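Long-range contacts in exported gluconolactonase (Xanthomonas campestris pv. campestris, PDB 3DR2), which catalyses the hydrolysis of gluconolactone to gluconate, as a calcium-binding six-bladed beta-propeller of the SMP-30 family: residues A[58-63]-A[89-94]; A[126-131]-A[164-169]; A[138-143]-A[197-202]; A[215-220]-A[231-236]. One frame throughout, in Å; residues are numbered along the deposited sequence.

Contact 1 (A[58-63]-A[89-94])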
loop_
_atom_site.group_PDB
_atom_site.type_symbol
_atom_site.label_atom_id
_atom_site.label_comp_id
_atom_site.label_asym_id
_atom_site.label_seq_id
_atom_site.Cartn_x
_atom_site.Cartn_y
_atom_site.Cartn_z
ATOM N N THR A 58 -3.058 -9.466 22.200
ATOM C CA THR A 58 -2.740 -9.248 20.798
ATOM C C THR A 58 -1.822 -8.047 20.590
ATOM O O THR A 58 -1.964 -7.031 21.269
ATOM C CB THR A 58 -4.042 -8.986 20.006
ATOM O OG1 THR A 58 -4.903 -10.128 20.102
ATOM C CG2 THR A 58 -3.739 -8.687 18.541
ATOM N N LEU A 59 -0.877 -8.169 19.661
ATOM C CA LEU A 59 0.006 -7.051 19.334
ATOM C C LEU A 59 -0.678 -6.361 18.154
ATOM O O LEU A 59 -0.793 -6.933 17.068
ATOM C CB LEU A 59 1.399 -7.535 18.911
ATOM C CG LEU A 59 2.488 -6.466 18.701
ATOM C CD1 LEU A 59 2.208 -5.618 17.457
ATOM C CD2 LEU A 59 2.570 -5.578 19.942
ATOM N N VAL A 60 -1.146 -5.142 18.384
ATOM C CA VAL A 60 -1.832 -4.349 17.370
ATOM C C VAL A 60 -0.848 -3.423 16.654
ATOM O O VAL A 60 -0.043 -2.770 17.302
ATOM C CB VAL A 60 -2.909 -3.462 18.033
ATOM C CG1 VAL A 60 -3.586 -2.596 16.987
ATOM C CG2 VAL A 60 -3.925 -4.327 18.775
ATOM N N TRP A 61 -0.891 -3.364 15.329
ATOM C CA TRP A 61 -0.004 -2.447 14.624
ATOM C C TRP A 61 -0.627 -2.074 13.289
ATOM O O TRP A 61 -1.571 -2.724 12.842
ATOM C CB TRP A 61 1.404 -3.046 14.477
ATOM C CG TRP A 61 1.675 -3.880 13.273
ATOM C CD1 TRP A 61 2.359 -3.499 12.162
ATOM C CD2 TRP A 61 1.338 -5.261 13.085
ATOM N NE1 TRP A 61 2.481 -4.556 11.291
ATOM C CE2 TRP A 61 1.862 -5.651 11.833
ATOM C CE3 TRP A 61 0.649 -6.209 13.855
ATOM C CZ2 TRP A 61 1.717 -6.949 11.328
ATOM C CZ3 TRP A 61 0.505 -7.499 13.353
ATOM C CH2 TRP A 61 1.038 -7.856 12.100
ATOM N N SER A 62 -0.129 -1.011 12.669
ATOM C CA SER A 62 -0.697 -0.549 11.409
ATOM C C SER A 62 0.112 -0.836 10.165
ATOM O O SER A 62 1.332 -0.858 10.201
ATOM C CB SER A 62 -0.883 0.975 11.435
ATOM O OG SER A 62 -1.693 1.390 12.508
ATOM N N ASP A 63 -0.589 -1.066 9.061
ATOM C CA ASP A 63 0.085 -1.172 7.778
ATOM C C ASP A 63 -0.419 0.153 7.209
ATOM O O ASP A 63 -1.497 0.216 6.628
ATOM C CB ASP A 63 -0.420 -2.321 6.915
ATOM C CG ASP A 63 0.267 -2.352 5.555
ATOM O OD1 ASP A 63 0.056 -3.307 4.781
ATOM O OD2 ASP A 63 1.030 -1.405 5.257
ATOM N N ASN A 89 -1.880 5.400 11.573
ATOM C CA ASN A 89 -0.451 5.272 11.850
ATOM C C ASN A 89 -0.252 4.750 13.273
ATOM O O ASN A 89 -0.359 3.553 13.515
ATOM C CB ASN A 89 0.229 6.642 11.664
ATOM C CG ASN A 89 1.751 6.553 11.648
ATOM O OD1 ASN A 89 2.435 7.477 11.189
ATOM N ND2 ASN A 89 2.288 5.450 12.152
ATOM N N GLY A 90 0.011 5.643 14.221
ATOM C CA GLY A 90 0.211 5.198 15.585
ATOM C C GLY A 90 -1.014 4.571 16.241
ATOM O O GLY A 90 -2.150 4.928 15.927
ATOM N N ASN A 91 -0.770 3.611 17.136
ATOM C CA ASN A 91 -1.825 2.948 17.909
ATOM C C ASN A 91 -1.359 2.941 19.361
ATOM O O ASN A 91 -0.153 2.955 19.638
ATOM C CB ASN A 91 -2.030 1.484 17.498
ATOM C CG ASN A 91 -2.510 1.332 16.079
ATOM O OD1 ASN A 91 -3.655 1.650 15.753
ATOM N ND2 ASN A 91 -1.632 0.837 15.219
ATOM N N ALA A 92 -2.321 2.908 20.275
ATOM C CA ALA A 92 -2.048 2.859 21.705
ATOM C C ALA A 92 -3.282 2.260 22.363
ATOM O O ALA A 92 -4.322 2.110 21.721
ATOM C CB ALA A 92 -1.781 4.254 22.249
ATOM N N VAL A 93 -3.162 1.911 23.640
ATOM C CA VAL A 93 -4.271 1.319 24.378
ATOM C C VAL A 93 -4.523 2.143 25.629
ATOM O O VAL A 93 -3.604 2.381 26.405
ATOM C CB VAL A 93 -3.943 -0.128 24.788
ATOM C CG1 VAL A 93 -5.154 -0.763 25.473
ATOM C CG2 VAL A 93 -3.537 -0.928 23.565
ATOM N N ASP A 94 -5.762 2.582 25.828
ATOM C CA ASP A 94 -6.059 3.391 26.996
ATOM C C ASP A 94 -6.294 2.552 28.245
ATOM O O ASP A 94 -6.205 1.325 28.208
ATOM C CB ASP A 94 -7.236 4.339 26.715
ATOM C CG ASP A 94 -8.572 3.628 26.577
ATOM O OD1 ASP A 94 -9.518 4.280 26.080
ATOM O OD2 ASP A 94 -8.689 2.447 26.969
#
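The side-chain amide of N91 is the flat group that meets residues 58-63. Over one of its faces sits V60, whose CG1 is 4.2 Å from N91 CG. The two side chains cross at about a right angle. N91 ND2 donates to S62 OG at 2.8 Å. The bond is bent, and the hydroxyl oxygen lies 22° out of the amide plane, on the side away from V60. S62 OG in turn donates to N89 O at 2.7 Å. The hydroxyl thus takes one hydrogen bond and gives one, which fixes its rotation. Its first torsion, -57°, puts OG beside the backbone N of S62 and turned to the other strand. The amide has further partners: OD1 accepts from H101 ND1, and ND2 also donates to G49 O. W61 sets out from its strand away from residues 89-94; L59 O lies in plane at the edge of its ring.

No backbone ladder joins the two strands. They run nearly antiparallel, at 164°, and their axes come no closer than 6.5 Å. Side-chain hydrogen bonds, with a little packing by V60, join two blades of the propeller. The N89 side chain leaves the contact to touch E48 and N134. Both are calcium ligands, and N89 itself comes within about 4 Å of the ion. The seam therefore lies beside the calcium site. Strand 58-63 lies between strands 47-53 and 68-73 in one blade. Strand 88-93 is the inner edge strand of the next blade and pairs with 99-103.

Contact 2 (A[126-131]-A[164-169]); sequences AGKRLN and PELAHH
E165 reaches across to K128 and R129 with an extended chain. Its CB packs on K128 CB at 3.9 Å. Further out, CD lies against R129 CB. At the tip the oxygens part company: OE1 rests beside the aliphatic R129 CG at 3.7 Å, while OE2 accepts from R129 N at 2.9 Å. The N-H comes from above the carboxylate plane, 63° out of it. The guanidinium of R129 does not meet this carboxylate; its chain bends at chi3 (71°) and NH2 goes to R106 O. K128 CD lies 3.2 Å from E165 O.

L166 packs beside E165: CG lies on R129 O, CD2 touches K128 CB at 3.6 Å, and CD1 reaches L130. At the far end N131 ND2 donates to H168 O at 3.1 Å, with the acceptor near the amide plane. N131 OD1 lies against P164 CB. Water 1 donates to R129 O and N131 OD1 and accepts from E165 N at 2.7 Å.

Segment 126-131 holds the second strand of the pair 122-125/128-129 and the turn before it. The contact joins it to the loop leading into strand 169-174 of the propeller blade 136-187; D148 also holds N131 N. Across this contact R129 N, R129 O, E165 N and H168 O are met by side chains or water, with no strand pairing between the segments. The nearby R129 charge probably still favours an ionised E165, though R129 NE stays 5.3 Å from E165 OE1.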
loop_
_atom_site.group_PDB
_atom_site.type_symbol
_atom_site.label_atom_id
_atom_site.label_comp_id
_atom_site.label_asym_id
_atom_site.label_seq_id
_atom_site.Cartn_x
_atom_site.Cartn_y
_atom_site.Cartn_z
ATOM N N ALA A 126 -8.076 24.862 17.785
ATOM C CA ALA A 126 -8.488 26.237 17.548
ATOM C C ALA A 126 -9.309 26.310 16.259
ATOM O O ALA A 126 -9.156 27.236 15.461
ATOM C CB ALA A 126 -7.267 27.129 17.449
ATOM N N GLY A 127 -10.167 25.312 16.059
ATOM C CA GLY A 127 -11.018 25.271 14.884
ATOM C C GLY A 127 -10.381 24.866 13.564
ATOM O O GLY A 127 -11.084 24.716 12.564
ATOM N N LYS A 128 -9.063 24.689 13.550
ATOM C CA LYS A 128 -8.357 24.304 12.329
ATOM C C LYS A 128 -7.962 22.830 12.378
ATOM O O LYS A 128 -7.591 22.323 13.431
ATOM C CB LYS A 128 -7.094 25.153 12.160
ATOM C CG LYS A 128 -7.334 26.655 12.045
ATOM C CD LYS A 128 -6.008 27.403 11.945
ATOM C CE LYS A 128 -6.217 28.907 11.910
ATOM N NZ LYS A 128 -4.937 29.654 11.773
ATOM N N ARG A 129 -8.033 22.147 11.239
ATOM C CA ARG A 129 -7.664 20.734 11.200
ATOM C C ARG A 129 -6.211 20.510 11.609
ATOM O O ARG A 129 -5.334 21.322 11.307
ATOM C CB ARG A 129 -7.874 20.150 9.795
ATOM C CG ARG A 129 -9.317 20.167 9.302
ATOM C CD ARG A 129 -9.508 19.340 8.031
ATOM N NE ARG A 129 -9.405 17.900 8.272
ATOM C CZ ARG A 129 -9.543 16.969 7.328
ATOM N NH1 ARG A 129 -9.788 17.324 6.075
ATOM N NH2 ARG A 129 -9.441 15.682 7.633
ATOM N N LEU A 130 -5.966 19.402 12.305
ATOM C CA LEU A 130 -4.621 19.033 12.730
ATOM C C LEU A 130 -3.877 18.676 11.445
ATOM O O LEU A 130 -4.510 18.444 10.417
ATOM C CB LEU A 130 -4.689 17.814 13.650
ATOM C CG LEU A 130 -5.403 18.025 14.991
ATOM C CD1 LEU A 130 -5.725 16.683 15.641
ATOM C CD2 LEU A 130 -4.514 18.857 15.897
ATOM N N ASN A 131 -2.548 18.627 11.503
ATOM C CA ASN A 131 -1.746 18.303 10.319
ATOM C C ASN A 131 -1.934 16.842 9.892
ATOM O O ASN A 131 -2.421 16.553 8.803
ATOM C CB ASN A 131 -0.259 18.561 10.594
ATOM C CG ASN A 131 0.043 20.020 10.911
ATOM O OD1 ASN A 131 -0.533 20.931 10.313
ATOM N ND2 ASN A 131 0.970 20.245 11.836
ATOM N N PRO A 164 -1.099 22.601 5.173
ATOM C CA PRO A 164 -1.512 22.586 6.576
ATOM C C PRO A 164 -2.277 23.844 6.965
ATOM O O PRO A 164 -2.057 24.910 6.391
ATOM C CB PRO A 164 -0.185 22.451 7.321
ATOM C CG PRO A 164 0.777 23.145 6.420
ATOM C CD PRO A 164 0.369 22.637 5.057
ATOM N N GLU A 165 -3.184 23.708 7.927
ATOM C CA GLU A 165 -3.975 24.840 8.407
ATOM C C GLU A 165 -3.311 25.423 9.650
ATOM O O GLU A 165 -3.580 26.562 10.036
ATOM C CB GLU A 165 -5.399 24.393 8.747
ATOM C CG GLU A 165 -6.174 23.822 7.574
ATOM C CD GLU A 165 -7.633 23.542 7.911
ATOM O OE1 GLU A 165 -8.319 22.908 7.084
ATOM O OE2 GLU A 165 -8.098 23.958 8.994
ATOM N N LEU A 166 -2.449 24.631 10.280
ATOM C CA LEU A 166 -1.733 25.066 11.472
ATOM C C LEU A 166 -0.315 25.465 11.079
ATOM O O LEU A 166 0.273 24.866 10.179
ATOM C CB LEU A 166 -1.691 23.936 12.505
ATOM C CG LEU A 166 -3.046 23.390 12.971
ATOM C CD1 LEU A 166 -2.840 22.272 13.982
ATOM C CD2 LEU A 166 -3.871 24.508 13.581
ATOM N N ALA A 167 0.228 26.478 11.751
ATOM C CA ALA A 167 1.576 26.955 11.462
ATOM C C ALA A 167 2.578 26.398 12.465
ATOM O O ALA A 167 3.576 27.043 12.795
ATOM C CB ALA A 167 1.603 28.482 11.489
ATOM N N HIS A 168 2.307 25.196 12.949
ATOM C CA HIS A 168 3.182 24.561 13.915
ATOM C C HIS A 168 2.961 23.054 13.942
ATOM O O HIS A 168 1.865 22.575 13.634
ATOM C CB HIS A 168 2.931 25.157 15.310
ATOM C CG HIS A 168 1.480 25.234 15.687
ATOM N ND1 HIS A 168 0.810 24.194 16.295
ATOM C CD2 HIS A 168 0.568 26.221 15.519
ATOM C CE1 HIS A 168 -0.453 24.535 16.483
ATOM N NE2 HIS A 168 -0.626 25.761 16.020
ATOM N N HIS A 169 4.019 22.319 14.281
ATOM C CA HIS A 169 3.974 20.857 14.402
ATOM C C HIS A 169 4.093 20.688 15.907
ATOM O O HIS A 169 5.179 20.839 16.458
ATOM C CB HIS A 169 5.194 20.202 13.752
ATOM C CG HIS A 169 5.408 20.582 12.323
ATOM N ND1 HIS A 169 6.564 20.270 11.644
ATOM C CD2 HIS A 169 4.620 21.247 11.445
ATOM C CE1 HIS A 169 6.482 20.727 10.406
ATOM N NE2 HIS A 169 5.312 21.324 10.260
HETATM O O HOH W 1 -3.171 21.464 9.501
#

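Contact 3 (A[138-143]-A[197-202])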
loop_
_atom_site.group_PDB
_atom_site.type_symbol
_atom_site.label_atom_id
_atom_site.label_comp_id
_atom_site.label_asym_id
_atom_site.label_seq_id
_atom_site.Cartn_x
_atom_site.Cartn_y
_atom_site.Cartn_z
ATOM N N VAL A 138 -0.702 7.014 26.018
ATOM C CA VAL A 138 -1.716 7.326 27.013
ATOM C C VAL A 138 -1.027 7.418 28.370
ATOM O O VAL A 138 -0.365 6.473 28.796
ATOM C CB VAL A 138 -2.792 6.230 27.073
ATOM C CG1 VAL A 138 -3.869 6.622 28.071
ATOM C CG2 VAL A 138 -3.392 6.018 25.691
ATOM N N ALA A 139 -1.172 8.562 29.034
ATOM C CA ALA A 139 -0.555 8.767 30.341
ATOM C C ALA A 139 -1.343 8.048 31.428
ATOM O O ALA A 139 -2.474 7.613 31.207
ATOM C CB ALA A 139 -0.468 10.260 30.653
ATOM N N ARG A 140 -0.740 7.916 32.604
ATOM C CA ARG A 140 -1.401 7.242 33.711
ATOM C C ARG A 140 -2.730 7.884 34.101
ATOM O O ARG A 140 -3.606 7.211 34.643
ATOM C CB ARG A 140 -0.475 7.183 34.927
ATOM C CG ARG A 140 0.527 6.042 34.881
ATOM C CD ARG A 140 1.155 5.811 36.248
ATOM N NE ARG A 140 2.186 6.795 36.554
ATOM C CZ ARG A 140 3.453 6.681 36.174
ATOM N NH1 ARG A 140 3.843 5.619 35.477
ATOM N NH2 ARG A 140 4.330 7.624 36.489
ATOM N N ASP A 141 -2.889 9.175 33.823
ATOM C CA ASP A 141 -4.128 9.856 34.172
ATOM C C ASP A 141 -5.180 9.783 33.065
ATOM O O ASP A 141 -6.224 10.438 33.133
ATOM C CB ASP A 141 -3.838 11.313 34.565
ATOM C CG ASP A 141 -3.380 12.170 33.397
ATOM O OD1 ASP A 141 -2.926 11.618 32.374
ATOM O OD2 ASP A 141 -3.464 13.412 33.514
ATOM N N GLY A 142 -4.905 8.980 32.041
ATOM C CA GLY A 142 -5.858 8.821 30.956
ATOM C C GLY A 142 -5.750 9.794 29.799
ATOM O O GLY A 142 -6.439 9.634 28.791
ATOM N N ALA A 143 -4.903 10.808 29.935
ATOM C CA ALA A 143 -4.725 11.792 28.874
ATOM C C ALA A 143 -3.993 11.154 27.698
ATOM O O ALA A 143 -3.090 10.347 27.892
ATOM C CB ALA A 143 -3.930 12.983 29.392
ATOM N N PRO A 197 9.451 6.219 33.252
ATOM C CA PRO A 197 8.539 5.543 34.180
ATOM C C PRO A 197 7.847 6.459 35.193
ATOM O O PRO A 197 6.656 6.302 35.455
ATOM C CB PRO A 197 9.424 4.471 34.832
ATOM C CG PRO A 197 10.834 4.935 34.570
ATOM C CD PRO A 197 10.757 5.546 33.202
ATOM N N ASP A 198 8.569 7.427 35.747
ATOM C CA ASP A 198 7.965 8.330 36.727
ATOM C C ASP A 198 7.184 9.466 36.079
ATOM O O ASP A 198 6.627 10.325 36.764
ATOM C CB ASP A 198 9.042 8.899 37.664
ATOM C CG ASP A 198 10.046 9.794 36.949
ATOM O OD1 ASP A 198 10.979 10.276 37.625
ATOM O OD2 ASP A 198 9.911 10.024 35.727
ATOM N N GLU A 199 7.143 9.464 34.751
ATOM C CA GLU A 199 6.445 10.489 33.987
ATOM C C GLU A 199 6.938 11.917 34.229
ATOM O O GLU A 199 6.227 12.873 33.939
ATOM C CB GLU A 199 4.936 10.414 34.247
ATOM C CG GLU A 199 4.266 9.208 33.602
ATOM C CD GLU A 199 2.748 9.280 33.642
ATOM O OE1 GLU A 199 2.096 8.426 33.010
ATOM O OE2 GLU A 199 2.201 10.189 34.305
ATOM N N GLN A 200 8.151 12.063 34.758
ATOM C CA GLN A 200 8.711 13.392 35.005
ATOM C C GLN A 200 9.402 13.920 33.750
ATOM O O GLN A 200 9.656 15.119 33.623
ATOM C CB GLN A 200 9.717 13.359 36.160
ATOM C CG GLN A 200 9.090 13.261 37.542
ATOM C CD GLN A 200 10.121 13.385 38.657
ATOM O OE1 GLN A 200 10.962 12.505 38.843
ATOM N NE2 GLN A 200 10.064 14.487 39.398
ATOM N N THR A 201 9.700 13.015 32.824
ATOM C CA THR A 201 10.360 13.383 31.582
ATOM C C THR A 201 9.572 12.847 30.393
ATOM O O THR A 201 9.115 11.712 30.409
ATOM C CB THR A 201 11.798 12.808 31.518
ATOM O OG1 THR A 201 12.577 13.335 32.599
ATOM C CG2 THR A 201 12.471 13.167 30.192
ATOM N N LEU A 202 9.394 13.682 29.376
ATOM C CA LEU A 202 8.689 13.268 28.167
ATOM C C LEU A 202 9.719 13.306 27.050
ATOM O O LEU A 202 10.373 14.332 26.837
ATOM C CB LEU A 202 7.555 14.242 27.826
ATOM C CG LEU A 202 6.417 13.774 26.900
ATOM C CD1 LEU A 202 5.973 14.932 26.026
ATOM C CD2 LEU A 202 6.848 12.607 26.041
HETATM O O HOH W 2 -0.336 10.696 34.449
#
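R140 lays its guanidinium over the side chain of E199. The guanidinium and carboxylate planes are stacked, only 14° apart. E199 CG lies over one face, 3.3 Å from R140 NH2 and offset toward the rim. A bend at chi3 (-78°) turns the arginine end so that its edge meets the main chain of the other segment. There NH1 and NH2 both donate to P197 O, each at 2.9 Å and both close to the guanidinium plane. The same arginine is bonded through its backbone: R140 N donates to the syn lone pair of E199 OE1 at 2.9 Å, with 162° at the hydrogen. E199 OE2 takes a bond from water 2 at 2.6 Å.

Residues 139-142 form a type I turn between strands 136-138 and 144-147. D141 OD1 adds an Asx turn to A143 N. Residues 197-200 connect strands 190-195 and 201-206. Two hairpin loops of adjacent propeller blades are thus joined at the surface.

The salt bridge is long, R140 NE to E199 OE1 at 3.9 Å, and no N-H points at the oxygen. Charge attraction therefore probably only supplements the directed bonds, which run from R140 to the P197 carbonyl and from the turn backbone to E199.

Contact 4 (A[215-220]-A[231-236]); sequences VEITAF and RHFASV
Strands 216-223 and 226-234 form an antiparallel hairpin of a propeller blade, broken by a classic beta bulge in which I217 O accepts from both F233 N (2.9 Å) and A234 N (3.2 Å), while A219 and R231 make a regular hydrogen-bonded pair, its A219 N to R231 O bond almost straight at 177°.

I217, A219, R231 and A234 share one face of the sheet. There I217 and F233 lie side by side, with CG2 of I217 3.8 Å from CD1 of F233. Y203 meets the F233 ring edge-to-face, and L252 of the next sheet touches both I217 and F233. R231 folds its guanidinium flat over A219, whose CB stands 3.8 Å from R231 CZ, over the centre of the group. NH1 of R231 bonds to D229 O. Strand 226-234 is the fourth and outer strand of its blade, after 190-195, 201-206 and 216-223.

T218 OG1 donates to the anti lone pair of E216 OE1 and also bonds to Q206 NE2. E216 OE2 bonds to S214 OG. The same OE2 lies in plane at the edge of the H232 ring, 3.2 Å from H232 CD2, with the carboxylate turned 83° to the ring.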
loop_
_atom_site.group_PDB
_atom_site.type_symbol
_atom_site.label_atom_id
_atom_site.label_comp_id
_atom_site.label_asym_id
_atom_site.label_seq_id
_atom_site.Cartn_x
_atom_site.Cartn_y
_atom_site.Cartn_z
ATOM N N VAL A 215 17.857 16.029 13.695
ATOM C CA VAL A 215 17.166 14.743 13.765
ATOM C C VAL A 215 17.650 14.208 15.103
ATOM O O VAL A 215 18.835 13.914 15.265
ATOM C CB VAL A 215 17.600 13.780 12.645
ATOM C CG1 VAL A 215 17.021 12.400 12.911
ATOM C CG2 VAL A 215 17.115 14.293 11.298
ATOM N N GLU A 216 16.741 14.077 16.063
ATOM C CA GLU A 216 17.139 13.642 17.387
ATOM C C GLU A 216 15.957 13.222 18.244
ATOM O O GLU A 216 14.797 13.317 17.840
ATOM C CB GLU A 216 17.823 14.809 18.108
ATOM C CG GLU A 216 16.850 15.971 18.350
ATOM C CD GLU A 216 17.426 17.106 19.185
ATOM O OE1 GLU A 216 16.775 17.502 20.176
ATOM O OE2 GLU A 216 18.518 17.606 18.848
ATOM N N ILE A 217 16.286 12.753 19.439
ATOM C CA ILE A 217 15.290 12.405 20.433
ATOM C C ILE A 217 15.490 13.538 21.428
ATOM O O ILE A 217 16.605 13.768 21.914
ATOM C CB ILE A 217 15.572 11.067 21.132
ATOM C CG1 ILE A 217 15.476 9.920 20.123
ATOM C CG2 ILE A 217 14.560 10.853 22.259
ATOM C CD1 ILE A 217 15.727 8.555 20.732
ATOM N N THR A 218 14.414 14.262 21.699
ATOM C CA THR A 218 14.450 15.398 22.607
ATOM C C THR A 218 13.760 15.044 23.918
ATOM O O THR A 218 12.826 14.250 23.938
ATOM C CB THR A 218 13.730 16.600 21.968
ATOM O OG1 THR A 218 14.205 16.775 20.627
ATOM C CG2 THR A 218 13.988 17.868 22.765
ATOM N N ALA A 219 14.225 15.635 25.013
ATOM C CA ALA A 219 13.631 15.379 26.315
ATOM C C ALA A 219 13.058 16.666 26.889
ATOM O O ALA A 219 13.640 17.740 26.745
ATOM C CB ALA A 219 14.674 14.802 27.260
ATOM N N PHE A 220 11.902 16.546 27.531
ATOM C CA PHE A 220 11.222 17.681 28.151
ATOM C C PHE A 220 10.913 17.342 29.597
ATOM O O PHE A 220 10.778 16.170 29.960
ATOM C CB PHE A 220 9.891 17.960 27.459
ATOM C CG PHE A 220 10.013 18.536 26.083
ATOM C CD1 PHE A 220 10.112 19.909 25.897
ATOM C CD2 PHE A 220 9.959 17.710 24.963
ATOM C CE1 PHE A 220 10.147 20.453 24.621
ATOM C CE2 PHE A 220 9.994 18.242 23.680
ATOM C CZ PHE A 220 10.086 19.619 23.504
ATOM N N ARG A 231 15.680 19.825 25.897
ATOM C CA ARG A 231 17.084 19.459 25.743
ATOM C C ARG A 231 17.270 18.241 24.842
ATOM O O ARG A 231 16.380 17.393 24.731
ATOM C CB ARG A 231 17.682 19.148 27.114
ATOM C CG ARG A 231 16.913 18.060 27.846
ATOM C CD ARG A 231 17.438 17.815 29.245
ATOM N NE ARG A 231 16.717 16.735 29.918
ATOM C CZ ARG A 231 15.460 16.813 30.354
ATOM N NH1 ARG A 231 14.754 17.928 30.196
ATOM N NH2 ARG A 231 14.911 15.771 30.962
ATOM N N HIS A 232 18.436 18.157 24.212
ATOM C CA HIS A 232 18.757 17.030 23.352
ATOM C C HIS A 232 19.031 15.834 24.252
ATOM O O HIS A 232 19.783 15.943 25.220
ATOM C CB HIS A 232 19.996 17.342 22.509
ATOM C CG HIS A 232 20.567 16.148 21.804
ATOM N ND1 HIS A 232 21.380 15.229 22.432
ATOM C CD2 HIS A 232 20.447 15.729 20.522
ATOM C CE1 HIS A 232 21.740 14.297 21.566
ATOM N NE2 HIS A 232 21.188 14.578 20.400
ATOM N N PHE A 233 18.413 14.698 23.941
ATOM C CA PHE A 233 18.605 13.496 24.736
ATOM C C PHE A 233 19.547 12.513 24.052
ATOM O O PHE A 233 20.477 12.002 24.674
ATOM C CB PHE A 233 17.261 12.818 25.027
ATOM C CG PHE A 233 17.395 11.469 25.677
ATOM C CD1 PHE A 233 17.252 10.303 24.927
ATOM C CD2 PHE A 233 17.694 11.360 27.034
ATOM C CE1 PHE A 233 17.405 9.047 25.519
ATOM C CE2 PHE A 233 17.852 10.104 27.636
ATOM C CZ PHE A 233 17.707 8.953 26.879
ATOM N N ALA A 234 19.310 12.240 22.775
ATOM C CA ALA A 234 20.177 11.320 22.060
ATOM C C ALA A 234 19.975 11.359 20.561
ATOM O O ALA A 234 18.957 11.835 20.065
ATOM C CB ALA A 234 19.966 9.894 22.569
ATOM N N SER A 235 20.978 10.862 19.848
ATOM C CA SER A 235 20.940 10.773 18.397
ATOM C C SER A 235 21.218 9.311 18.109
ATOM O O SER A 235 22.057 8.706 18.774
ATOM C CB SER A 235 22.044 11.624 17.756
ATOM O OG SER A 235 21.869 13.004 18.027
ATOM N N VAL A 236 20.507 8.721 17.156
ATOM C CA VAL A 236 20.777 7.328 16.826
ATOM C C VAL A 236 21.881 7.338 15.777
ATOM O O VAL A 236 21.955 8.248 14.952
ATOM C CB VAL A 236 19.530 6.594 16.272
ATOM C CG1 VAL A 236 18.500 6.436 17.378
ATOM C CG2 VAL A 236 18.940 7.353 15.084
HETATM O O HOH W 3 19.162 10.938 15.434
HETATM O O HOH W 4 13.027 16.109 32.590
#

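Contact 1 comes first along the chain and closes a loop of 25 residues between two propeller sheets before any other contact opens. Contacts 2 and 3 cross: residues 138-143 lie inside the loop closed by contact 2, while 197-202 follow it. Contact 4 then closes a short hairpin loop. Contact 1 touches contact 3, where V138 packs on A92, V93 and D94. Contact 3 touches contact 4 within one sheet, with a probable hydrogen bond from F220 N to L202 O. Contact 2 touches none of the others; its nearest atoms stay about 9 to 11 Å away. It ties the pair 122-125/128-129 to the loop before strand 169-174. Contacts 1 and 3 join neighbouring sheets; contact 4 stays within one.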